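Local coordinates for periplasmic oligopeptide-binding protein (Burkholderia pseudomallei, PDB 3ZS6) that probably binds oligopeptides in the periplasm as the solute-binding component of an ABC transport system, at residues 103-106 with 107-110. Residues are numbered along the deposited sequence; the frame is centred on the assembly and turned at random.
Sequences ILVE and FVKN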
ATOM      1  N   ILE A 103      10.314   5.019  -3.795  1.00 23.22           N
ATOM      2  CA  ILE A 103      10.426   3.682  -4.381  1.00 18.64           C
ATOM      3  C   ILE A 103       9.858   3.593  -5.802  1.00 19.30           C
ATOM      4  O   ILE A 103      10.419   2.900  -6.650  1.00 19.64           O
ATOM      5  CB  ILE A 103       9.774   2.596  -3.491  1.00 16.81           C
ATOM      6  CG1 ILE A 103       8.308   2.944  -3.207  1.00 21.08           C
ATOM      7  CG2 ILE A 103      10.569   2.427  -2.181  1.00 19.37           C
ATOM      8  CD1 ILE A 103       7.541   1.863  -2.460  1.00 16.97           C
ATOM      9  N   LEU A 104       8.757   4.293  -6.068  1.00  9.10           N
ATOM     10  CA  LEU A 104       8.123   4.208  -7.385  1.00 16.45           C
ATOM     11  C   LEU A 104       8.940   4.854  -8.504  1.00 20.03           C
ATOM     12  O   LEU A 104       8.922   4.382  -9.639  1.00 26.65           O
ATOM     13  CB  LEU A 104       6.703   4.800  -7.368  1.00 18.47           C
ATOM     14  CG  LEU A 104       5.641   3.918  -6.710  1.00 18.90           C
ATOM     15  CD1 LEU A 104       4.248   4.529  -6.860  1.00 16.35           C
ATOM     16  CD2 LEU A 104       5.683   2.519  -7.287  1.00 17.38           C
ATOM     17  N   VAL A 105       9.659   5.925  -8.187  1.00 17.54           N
ATOM     18  CA  VAL A 105      10.461   6.600  -9.200  1.00 25.12           C
ATOM     19  C   VAL A 105      11.842   5.955  -9.296  1.00 20.63           C
ATOM     20  O   VAL A 105      12.629   6.249 -10.193  1.00 20.05           O
ATOM     21  CB  VAL A 105      10.583   8.109  -8.908  1.00 27.65           C
ATOM     22  CG1 VAL A 105      11.608   8.355  -7.803  1.00 17.53           C
ATOM     23  CG2 VAL A 105      10.950   8.869 -10.179  1.00 24.17           C
ATOM     24  N   GLU A 106      12.117   5.037  -8.381  1.00 19.73           N
ATOM     25  CA  GLU A 106      13.433   4.418  -8.298  1.00 26.75           C
ATOM     26  C   GLU A 106      13.801   3.625  -9.555  1.00 24.74           C
ATOM     27  O   GLU A 106      14.985   3.444  -9.848  1.00 24.57           O
ATOM     28  CB  GLU A 106      13.518   3.525  -7.057  1.00 29.69           C
ATOM     29  CG  GLU A 106      14.846   3.574  -6.331  1.00 39.49           C
ATOM     30  CD  GLU A 106      14.804   2.819  -5.012  1.00 47.40           C
ATOM     31  OE1 GLU A 106      14.131   3.296  -4.075  1.00 47.33           O
ATOM     32  OE2 GLU A 106      15.435   1.745  -4.916  1.00 49.40           O
ATOM     33  N   PHE A 107      12.800   3.157 -10.298  1.00 28.86           N
ATOM     34  CA  PHE A 107      13.073   2.396 -11.521  1.00 37.79           C
ATOM     35  C   PHE A 107      13.574   3.311 -12.638  1.00 36.45           C
ATOM     36  O   PHE A 107      14.181   2.850 -13.607  1.00 37.15           O
ATOM     37  CB  PHE A 107      11.829   1.641 -12.009  1.00 52.22           C
ATOM     38  CG  PHE A 107      11.359   0.556 -11.082  1.00 63.51           C
ATOM     39  CD1 PHE A 107      11.910   0.405  -9.820  1.00 72.62           C
ATOM     40  CD2 PHE A 107      10.362  -0.321 -11.481  1.00 65.97           C
ATOM     41  CE1 PHE A 107      11.468  -0.598  -8.969  1.00 75.48           C
ATOM     42  CE2 PHE A 107       9.918  -1.327 -10.639  1.00 69.79           C
ATOM     43  CZ  PHE A 107      10.473  -1.465  -9.381  1.00 73.61           C
ATOM     44  N   VAL A 108      13.310   4.608 -12.506  1.00 27.50           N
ATOM     45  CA  VAL A 108      13.699   5.561 -13.538  1.00 23.94           C
ATOM     46  C   VAL A 108      15.202   5.840 -13.532  1.00 28.11           C
ATOM     47  O   VAL A 108      15.843   5.870 -12.478  1.00 22.63           O
ATOM     48  CB  VAL A 108      12.907   6.870 -13.424  1.00 20.71           C
ATOM     49  CG1 VAL A 108      13.282   7.817 -14.554  1.00 16.38           C
ATOM     50  CG2 VAL A 108      11.411   6.574 -13.450  1.00 19.65           C
ATOM     51  N   LYS A 109      15.750   6.039 -14.727  1.00 26.00           N
ATOM     52  CA  LYS A 109      17.181   6.204 -14.921  1.00 28.08           C
ATOM     53  C   LYS A 109      17.744   7.335 -14.068  1.00 20.94           C
ATOM     54  O   LYS A 109      17.227   8.457 -14.079  1.00 22.41           O
ATOM     55  CB  LYS A 109      17.488   6.439 -16.406  1.00 31.58           C
ATOM     56  CG  LYS A 109      18.960   6.396 -16.759  1.00 43.05           C
ATOM     57  CD  LYS A 109      19.586   5.074 -16.337  1.00 54.72           C
ATOM     58  CE  LYS A 109      20.980   4.903 -16.924  1.00 61.00           C
ATOM     59  NZ  LYS A 109      20.931   4.717 -18.404  1.00 63.54           N
ATOM     60  N   ASN A 110      18.783   7.012 -13.305  1.00 19.30           N
ATOM     61  CA  ASN A 110      19.460   7.969 -12.438  1.00 21.25           C
ATOM     62  C   ASN A 110      18.759   8.268 -11.111  1.00 22.13           C
ATOM     63  O   ASN A 110      19.312   8.963 -10.264  1.00 24.68           O
ATOM     64  CB  ASN A 110      19.724   9.276 -13.186  1.00 27.87           C
ATOM     65  CG  ASN A 110      20.800   9.133 -14.244  1.00 37.50           C
ATOM     66  OD1 ASN A 110      21.642   8.239 -14.176  1.00 33.60           O
ATOM     67  ND2 ASN A 110      20.778  10.018 -15.228  1.00 34.78           N
TER
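A tight turn in the loop between helix 82-93 and helix 111-115 brings Val105 against Val108. The turn is closed by Val108 N, which donates to Val105 O at 2.9 Å. The N-H...O angle is 151°, and the donor lies well above the carbonyl plane. This i to i+3 bond, with helical angles at Glu106 and Phe107, makes residues 105-108 a type I beta turn. A weak bond from Glu106 N to Ile103 O spans the preceding turn, 103-106, which overlaps this one at residues 105 and 106. At Val108 the backbone becomes extended.

The valine side chains meet obliquely, Val105 CG2 lying 4.0 Å from Val108 CG2. With chi1 of Val105 at 78°, CG1 lies between N and the carbonyl carbon, and CG2, anti to N, is the branch that meets Val108. Val108 CG2 also packs 3.5 Å from Val105 O. Around this pair, Leu92 and Trp89 of helix 82-93 touch Val105 and Val108 respectively, and Val136 touches Val108. The turn packs on both helix 82-93 and strand 133-137, which belongs to the five-stranded antiparallel sheet.

Phe107 CD1 sits 3.7 Å from Glu106 C, which lies at the ring edge. The Glu106 carboxylate forms a salt bridge with Arg421 through OE2.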